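Alpha/beta hydrolase (Enterobacter asburiae, PDB 6KMO) probably hydrolyses carboxylic ester bonds as a lipase or esterase of the alpha/beta-hydrolase fold. Local coordinates at residues A[101-107]-A[173-179]; A[150-154]-A[188-193]. The protein carries 2 engineered substitutions. All coordinates share one frame; numbering follows the deposited sequence.

Contact 1: A[101-107]-A[173-179]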
ATOM      1  N   ALA A 101       0.117 -12.177 -18.486  1.00  7.71           N
ATOM      2  CA  ALA A 101       1.195 -11.226 -18.709  1.00  7.04           C
ATOM      3  C   ALA A 101       0.771  -9.811 -18.353  1.00  7.40           C
ATOM      4  O   ALA A 101      -0.425  -9.476 -18.270  1.00  7.66           O
ATOM      5  CB  ALA A 101       1.677 -11.259 -20.166  1.00  9.63           C
ATOM      6  N   PHE A 102       1.785  -8.967 -18.178  1.00  6.85           N
ATOM      7  CA  PHE A 102       1.595  -7.528 -18.149  1.00  6.12           C
ATOM      8  C   PHE A 102       2.591  -6.869 -19.091  1.00  6.22           C
ATOM      9  O   PHE A 102       3.769  -7.243 -19.130  1.00  6.70           O
ATOM     10  CB  PHE A 102       1.685  -6.908 -16.740  1.00  6.80           C
ATOM     11  CG  PHE A 102       2.956  -7.180 -15.999  1.00  7.65           C
ATOM     12  CD1 PHE A 102       3.987  -6.260 -15.974  1.00  6.65           C
ATOM     13  CD2 PHE A 102       3.091  -8.332 -15.245  1.00  9.12           C
ATOM     14  CE1 PHE A 102       5.131  -6.498 -15.245  1.00  7.28           C
ATOM     15  CE2 PHE A 102       4.236  -8.572 -14.507  1.00  9.20           C
ATOM     16  CZ  PHE A 102       5.265  -7.662 -14.520  1.00  7.61           C
ATOM     17  N   MET A 103       2.127  -5.887 -19.843  1.00  5.33           N
ATOM     18  CA  MET A 103       3.035  -5.000 -20.555  1.00  5.81           C
ATOM     19  C   MET A 103       3.769  -4.161 -19.519  1.00  5.86           C
ATOM     20  O   MET A 103       3.213  -3.825 -18.464  1.00  6.34           O
ATOM     21  CB  MET A 103       2.260  -4.092 -21.508  1.00  6.02           C
ATOM     22  CG  MET A 103       1.273  -4.830 -22.418  1.00  5.74           C
ATOM     23  SD  MET A 103       1.963  -6.201 -23.494  1.00  1.59           S
ATOM     24  CE  MET A 103       3.176  -5.216 -24.443  1.00  9.40           C
ATOM     25  N   PHE A 104       5.029  -3.844 -19.808  1.00  6.17           N
ATOM     26  CA  PHE A 104       5.830  -3.015 -18.921  1.00  5.93           C
ATOM     27  C   PHE A 104       6.366  -1.813 -19.679  1.00  6.09           C
ATOM     28  O   PHE A 104       7.138  -1.970 -20.636  1.00  6.26           O
ATOM     29  CB  PHE A 104       6.974  -3.754 -18.224  1.00  5.92           C
ATOM     30  CG  PHE A 104       7.638  -2.880 -17.199  1.00  6.19           C
ATOM     31  CD1 PHE A 104       7.134  -2.786 -15.917  1.00  6.73           C
ATOM     32  CD2 PHE A 104       8.680  -2.044 -17.565  1.00  5.85           C
ATOM     33  CE1 PHE A 104       7.683  -1.914 -15.001  1.00  6.80           C
ATOM     34  CE2 PHE A 104       9.225  -1.167 -16.671  1.00  6.18           C
ATOM     35  CZ  PHE A 104       8.731  -1.098 -15.377  1.00  6.00           C
ATOM     36  N   PHE A 105       5.963  -0.614 -19.237  1.00  4.62           N
ATOM     37  CA  PHE A 105       6.332   0.661 -19.831  1.00  5.32           C
ATOM     38  C   PHE A 105       7.289   1.355 -18.871  1.00  5.43           C
ATOM     39  O   PHE A 105       6.903   1.740 -17.766  1.00  5.59           O
ATOM     40  CB  PHE A 105       5.069   1.481 -20.096  1.00  5.49           C
ATOM     41  CG  PHE A 105       4.035   0.752 -20.914  1.00  5.47           C
ATOM     42  CD1 PHE A 105       4.394   0.029 -22.042  1.00  6.75           C
ATOM     43  CD2 PHE A 105       2.709   0.803 -20.564  1.00  6.60           C
ATOM     44  CE1 PHE A 105       3.440  -0.644 -22.789  1.00  7.56           C
ATOM     45  CE2 PHE A 105       1.753   0.138 -21.313  1.00  7.06           C
ATOM     46  CZ  PHE A 105       2.132  -0.601 -22.433  1.00  6.94           C
ATOM     47  N   HIS A 106       8.537   1.513 -19.292  1.00  6.01           N
ATOM     48  CA  HIS A 106       9.560   2.076 -18.430  1.00  5.00           C
ATOM     49  C   HIS A 106       9.415   3.589 -18.298  1.00  5.92           C
ATOM     50  O   HIS A 106       8.831   4.268 -19.140  1.00  6.01           O
ATOM     51  CB  HIS A 106      10.955   1.693 -18.916  1.00  5.78           C
ATOM     52  CG  HIS A 106      11.444   2.439 -20.122  1.00  5.61           C
ATOM     53  ND1 HIS A 106      11.991   3.699 -20.029  1.00  6.23           N
ATOM     54  CD2 HIS A 106      11.550   2.079 -21.422  1.00  6.22           C
ATOM     55  CE1 HIS A 106      12.390   4.093 -21.223  1.00  6.20           C
ATOM     56  NE2 HIS A 106      12.130   3.132 -22.087  1.00  6.72           N
ATOM     57  N   GLY A 107       9.985   4.112 -17.214  1.00  5.28           N
ATOM     58  CA  GLY A 107      10.068   5.533 -16.977  1.00  6.06           C
ATOM     59  C   GLY A 107      11.410   6.117 -17.372  1.00  6.57           C
ATOM     60  O   GLY A 107      12.260   5.470 -17.980  1.00  6.93           O
ATOM     61  N   ARG A 173      -5.373 -12.502 -20.726  1.00  8.88           N
ATOM     62  CA  ARG A 173      -5.202 -12.124 -19.318  1.00  7.84           C
ATOM     63  C   ARG A 173      -3.996 -11.194 -19.271  1.00  7.37           C
ATOM     64  O   ARG A 173      -2.870 -11.622 -18.996  1.00  8.50           O
ATOM     65  CB  ARG A 173      -5.005 -13.332 -18.476  1.00  9.23           C
ATOM     66  CG  ARG A 173      -6.226 -14.241 -18.450  1.00 10.27           C
ATOM     67  CD  ARG A 173      -6.080 -15.327 -17.437  1.00 13.22           C
ATOM     68  NE  ARG A 173      -5.160 -16.376 -17.864  1.00 11.97           N
ATOM     69  CZ  ARG A 173      -4.282 -16.999 -17.076  1.00 14.90           C
ATOM     70  NH1 ARG A 173      -4.132 -16.684 -15.796  1.00 15.68           N
ATOM     71  NH2 ARG A 173      -3.532 -17.954 -17.577  1.00 16.26           N
ATOM     72  N   LEU A 174      -4.255  -9.905 -19.507  1.00  7.42           N
ATOM     73  CA  LEU A 174      -3.211  -8.936 -19.839  1.00  7.26           C
ATOM     74  C   LEU A 174      -3.347  -7.686 -18.983  1.00  7.38           C
ATOM     75  O   LEU A 174      -4.391  -7.020 -18.980  1.00  8.46           O
ATOM     76  CB  LEU A 174      -3.298  -8.552 -21.315  1.00  7.36           C
ATOM     77  CG  LEU A 174      -2.165  -7.698 -21.868  1.00  8.55           C
ATOM     78  CD1 LEU A 174      -0.822  -8.366 -21.680  1.00  8.87           C
ATOM     79  CD2 LEU A 174      -2.417  -7.446 -23.354  1.00 11.64           C
ATOM     80  N   GLY A 175      -2.277  -7.347 -18.278  1.00  6.55           N
ATOM     81  CA  GLY A 175      -2.207  -6.127 -17.506  1.00  6.41           C
ATOM     82  C   GLY A 175      -1.305  -5.092 -18.166  1.00  6.27           C
ATOM     83  O   GLY A 175      -0.602  -5.365 -19.132  1.00  6.88           O
ATOM     84  N   LEU A 176      -1.321  -3.889 -17.591  1.00  5.91           N
ATOM     85  CA  LEU A 176      -0.473  -2.786 -18.019  1.00  6.24           C
ATOM     86  C   LEU A 176       0.204  -2.220 -16.788  1.00  6.72           C
ATOM     87  O   LEU A 176      -0.480  -1.833 -15.838  1.00  6.37           O
ATOM     88  CB  LEU A 176      -1.306  -1.688 -18.688  1.00  5.60           C
ATOM     89  CG  LEU A 176      -2.133  -2.062 -19.916  1.00  5.94           C
ATOM     90  CD1 LEU A 176      -2.958  -0.876 -20.391  1.00  6.33           C
ATOM     91  CD2 LEU A 176      -1.266  -2.575 -21.049  1.00  7.00           C
ATOM     92  N   VAL A 177       1.533  -2.157 -16.805  1.00  5.36           N
ATOM     93  CA  VAL A 177       2.317  -1.713 -15.652  1.00  5.39           C
ATOM     94  C   VAL A 177       3.391  -0.749 -16.123  1.00  4.03           C
ATOM     95  O   VAL A 177       4.025  -0.956 -17.163  1.00  5.47           O
ATOM     96  CB  VAL A 177       2.980  -2.910 -14.943  1.00  4.92           C
ATOM     97  CG1 VAL A 177       3.826  -2.449 -13.763  1.00  7.11           C
ATOM     98  CG2 VAL A 177       1.927  -3.931 -14.476  1.00  6.79           C
ATOM     99  N   GLY A 178       3.630   0.307 -15.353  1.00  5.37           N
ATOM    100  CA  GLY A 178       4.718   1.212 -15.687  1.00  5.14           C
ATOM    101  C   GLY A 178       4.964   2.206 -14.575  1.00  5.34           C
ATOM    102  O   GLY A 178       4.064   2.535 -13.801  1.00  5.74           O
ATOM    103  N   ASN A 179       6.200   2.709 -14.547  1.00  5.23           N
ATOM    104  CA  ASN A 179       6.626   3.696 -13.549  1.00  5.96           C
ATOM    105  C   ASN A 179       6.829   5.061 -14.192  1.00  5.12           C
ATOM    106  O   ASN A 179       7.425   5.166 -15.267  1.00  5.56           O
ATOM    107  CB  ASN A 179       7.937   3.287 -12.855  1.00  5.09           C
ATOM    108  CG  ASN A 179       9.092   3.061 -13.819  1.00  5.82           C
ATOM    109  OD1 ASN A 179       9.000   2.241 -14.737  1.00  5.88           O
ATOM    110  ND2 ASN A 179      10.201   3.759 -13.599  1.00  6.75           N
TER

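Contact 2: A[150-154]-A[188-193]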
ATOM      1  N   ILE A 150       3.669   6.187 -27.420  1.00  6.77           N
ATOM      2  CA  ILE A 150       2.408   5.611 -26.939  1.00  7.81           C
ATOM      3  C   ILE A 150       1.725   4.788 -28.028  1.00  8.10           C
ATOM      4  O   ILE A 150       0.966   3.859 -27.726  1.00  7.79           O
ATOM      5  CB  ILE A 150       1.456   6.646 -26.298  1.00  7.58           C
ATOM      6  CG1 ILE A 150       1.049   7.717 -27.306  1.00  8.46           C
ATOM      7  CG2 ILE A 150       2.082   7.227 -25.028  1.00  8.54           C
ATOM      8  CD1 ILE A 150      -0.293   8.327 -27.007  1.00 13.66           C
ATOM      9  N   ASN A 151       1.977   5.102 -29.299  1.00  7.69           N
ATOM     10  CA  ASN A 151       1.474   4.267 -30.377  1.00  8.31           C
ATOM     11  C   ASN A 151       2.192   2.925 -30.393  1.00  8.36           C
ATOM     12  O   ASN A 151       1.553   1.873 -30.530  1.00  8.29           O
ATOM     13  CB  ASN A 151       1.649   4.956 -31.716  1.00  8.47           C
ATOM     14  CG  ASN A 151       1.244   4.054 -32.843  1.00 14.64           C
ATOM     15  OD1 ASN A 151       0.082   3.723 -32.955  1.00 17.03           O
ATOM     16  ND2 ASN A 151       2.186   3.592 -33.610  1.00 15.63           N
ATOM     17  N   GLN A 152       3.525   2.946 -30.267  1.00  8.00           N
ATOM     18  CA  GLN A 152       4.282   1.704 -30.175  1.00  8.25           C
ATOM     19  C   GLN A 152       3.793   0.856 -29.019  1.00  8.37           C
ATOM     20  O   GLN A 152       3.618  -0.359 -29.165  1.00  8.61           O
ATOM     21  CB  GLN A 152       5.774   1.993 -30.009  1.00  7.02           C
ATOM     22  CG  GLN A 152       6.421   2.590 -31.239  1.00  7.54           C
ATOM     23  CD  GLN A 152       7.779   3.169 -30.965  1.00 10.60           C
ATOM     24  OE1 GLN A 152       8.057   3.661 -29.882  1.00  8.08           O
ATOM     25  NE2 GLN A 152       8.631   3.149 -31.970  1.00 18.24           N
ATOM     26  N   ALA A 153       3.558   1.481 -27.866  1.00  6.88           N
ATOM     27  CA  ALA A 153       3.090   0.746 -26.699  1.00  7.31           C
ATOM     28  C   ALA A 153       1.738   0.094 -26.963  1.00  7.45           C
ATOM     29  O   ALA A 153       1.525  -1.071 -26.597  1.00  7.16           O
ATOM     30  CB  ALA A 153       2.990   1.710 -25.522  1.00  7.61           C
ATOM     31  N   TYR A 154       0.818   0.831 -27.590  1.00  7.05           N
ATOM     32  CA  TYR A 154      -0.496   0.267 -27.895  1.00  7.01           C
ATOM     33  C   TYR A 154      -0.390  -0.880 -28.902  1.00  8.50           C
ATOM     34  O   TYR A 154      -1.007  -1.936 -28.723  1.00  6.82           O
ATOM     35  CB  TYR A 154      -1.481   1.343 -28.386  1.00  8.35           C
ATOM     36  CG  TYR A 154      -2.787   0.723 -28.808  1.00  8.38           C
ATOM     37  CD1 TYR A 154      -3.703   0.297 -27.878  1.00  8.54           C
ATOM     38  CD2 TYR A 154      -3.053   0.478 -30.138  1.00 11.50           C
ATOM     39  CE1 TYR A 154      -4.886  -0.319 -28.241  1.00  8.72           C
ATOM     40  CE2 TYR A 154      -4.223  -0.144 -30.518  1.00 16.62           C
ATOM     41  CZ  TYR A 154      -5.132  -0.530 -29.569  1.00 13.90           C
ATOM     42  OH  TYR A 154      -6.297  -1.141 -29.971  1.00 19.06           O
ATOM     43  N   SER A 188      -2.310   5.959 -21.181  0.67  6.17           N
ATOM     44  CA  SER A 188      -2.434   6.278 -22.597  0.67  5.84           C
ATOM     45  C   SER A 188      -2.849   5.056 -23.398  0.67  6.74           C
ATOM     46  O   SER A 188      -3.678   5.147 -24.316  0.67  7.22           O
ATOM     47  CB  SER A 188      -1.095   6.812 -23.082  0.67  8.58           C
ATOM     48  OG  SER A 188      -1.221   7.407 -24.345  0.67  8.16           O
ATOM     49  N   VAL A 189      -2.269   3.900 -23.085  1.00  6.65           N
ATOM     50  CA  VAL A 189      -2.620   2.666 -23.784  1.00  6.85           C
ATOM     51  C   VAL A 189      -4.032   2.242 -23.425  1.00  6.24           C
ATOM     52  O   VAL A 189      -4.804   1.823 -24.292  1.00  6.61           O
ATOM     53  CB  VAL A 189      -1.582   1.574 -23.479  1.00  5.80           C
ATOM     54  CG1 VAL A 189      -2.062   0.193 -23.957  1.00  8.13           C
ATOM     55  CG2 VAL A 189      -0.263   1.918 -24.139  1.00  6.22           C
ATOM     56  N   ALA A 190      -4.406   2.356 -22.152  1.00  6.48           N
ATOM     57  CA  ALA A 190      -5.764   2.008 -21.754  1.00  6.75           C
ATOM     58  C   ALA A 190      -6.797   2.888 -22.460  1.00  7.19           C
ATOM     59  O   ALA A 190      -7.858   2.399 -22.877  1.00  7.06           O
ATOM     60  CB  ALA A 190      -5.918   2.090 -20.235  1.00  6.94           C
ATOM     61  N   LEU A 191      -6.513   4.180 -22.612  1.00  6.54           N
ATOM     62  CA  LEU A 191      -7.463   5.083 -23.267  1.00  7.16           C
ATOM     63  C   LEU A 191      -7.524   4.824 -24.769  1.00  7.95           C
ATOM     64  O   LEU A 191      -8.601   4.913 -25.373  1.00  8.47           O
ATOM     65  CB  LEU A 191      -7.106   6.531 -22.960  1.00  6.43           C
ATOM     66  CG  LEU A 191      -7.358   6.985 -21.517  1.00  6.80           C
ATOM     67  CD1 LEU A 191      -6.641   8.279 -21.211  1.00  6.94           C
ATOM     68  CD2 LEU A 191      -8.849   7.090 -21.228  1.00  8.32           C
ATOM     69  N   GLN A 192      -6.401   4.474 -25.395  1.00  7.23           N
ATOM     70  CA  GLN A 192      -6.461   4.050 -26.792  1.00  7.38           C
ATOM     71  C   GLN A 192      -7.284   2.774 -26.923  1.00  8.81           C
ATOM     72  O   GLN A 192      -8.129   2.660 -27.819  1.00  8.71           O
ATOM     73  CB  GLN A 192      -5.052   3.805 -27.327  1.00  7.66           C
ATOM     74  CG  GLN A 192      -4.247   5.057 -27.593  1.00  8.52           C
ATOM     75  CD  GLN A 192      -2.837   4.719 -28.000  1.00  8.95           C
ATOM     76  OE1 GLN A 192      -2.583   4.362 -29.145  1.00  9.49           O
ATOM     77  NE2 GLN A 192      -1.915   4.788 -27.056  1.00  7.74           N
ATOM     78  N   ALA A 193      -7.053   1.798 -26.052  1.00  8.36           N
ATOM     79  CA  ALA A 193      -7.807   0.548 -26.119  1.00  8.47           C
ATOM     80  C   ALA A 193      -9.304   0.790 -25.968  1.00 10.96           C
ATOM     81  O   ALA A 193     -10.113   0.142 -26.641  1.00 11.54           O
ATOM     82  CB  ALA A 193      -7.287  -0.441 -25.077  1.00  8.01           C
TER

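Contact 1: A[101-107]-A[173-179]
Val177 is wedged between Phe102 and Phe104 on one face of two parallel neighbours in the central sheet of the alpha/beta-hydrolase fold, strands 99-105 and 174-179. Its CG2 meets Phe102 CD1 at 3.5 Å, while CG1 lies 4.0 Å from Phe104 CD1; with CG1 anti to the backbone N (chi1 179°), the two methyls are divided between the two rings. Helix 115-129 covers these phenylalanines. On the other face, Leu176 CD2 touches Met103 CG at 3.7 Å and also reaches the Phe105 ring, beneath helix 148-163. A ladder of backbone bonds alternates between the strands, including Gly175 N to Ala101 O (2.8 Å) and Phe105 N to Val177 O (2.9 Å).

The packing thins at one end, where the partly exposed Arg173 turns its side chain away from strand 99-105 and its NE forms a salt bridge with Asp170; its backbone O still accepts from Ala101 N. The other end is buried but more weakly bonded: Asn179 N to Phe105 O is a weak bond of 3.4 Å. Here Gly178 belongs to a GxSxG sequence consistent with the nucleophile elbow, and His106-Gly107 begin an HGGG sequence like that of the oxyanion hole in hormone-sensitive-lipase relatives. Asn179 ND2 is held by His118 and Asp308; its OD1 makes a weak bond with Gly107 N and sits 3.4 Å from Phe104 CZ.

Contact 2: A[150-154]-A[188-193]
The Gln192 carboxamide and the Tyr154 ring are tilted 38° apart, and the amide reaches across the root of the tyrosine, with OE1 3.3 Å from Tyr154 CB. Farther out, Tyr154 CE1 approaches Ala193 CA at 3.7 Å, and the Phe196 ring packs edge-to-face with the tyrosine. NE2 of Gln192 donates almost straight to Ile150 O at 3.1 Å, with the acceptor lying in the amide plane. From the carbonyl's side the donor stands well above the plane, opposite the face reached by the helical Tyr154 N, so two bonds grip this oxygen. NE2 also makes a weak bond to Ser188 O, whereas buried OE1 has no polar partner in the model. Leu8 of the second subunit packs on Gln192. Tyr154 CG is anti to the backbone N (chi1 175°), carrying the ring along helix 181-195 until its OH bonds to Gly198 O.

Closer to the sheet, Ala153 CB meets Val189 CG2 at 3.5 Å. Helices 148-163 and 181-195 cross here at -65°, their local axes 9.3 Å apart, and beneath them Phe105 of strand 99-105 lies against both Ala153 and Val189.

In the fold
From the N terminus, after three helices and strands 71-80 and 83-92, the chain reaches strand 99-105, then passes through helix 115-129 and strand 132-136 to helix 148-163. Strand 174-179 closes contact 1 over 65 intervening residues, pairing on the side of strand 99-105 away from strand 132-136. Helix 181-195 follows directly and closes contact 2 over 33 residues. Because segment 150-154 lies inside the first loop and 188-193 beyond it, the closures cross instead of nesting. Their centres are 11 Å apart, and they meet where Phe105 CE1 packs on Ala153 CB at 3.6 Å and Leu176 CD1 on Val189 CG1 at 3.8 Å, joining the two helices to one face of the sheet.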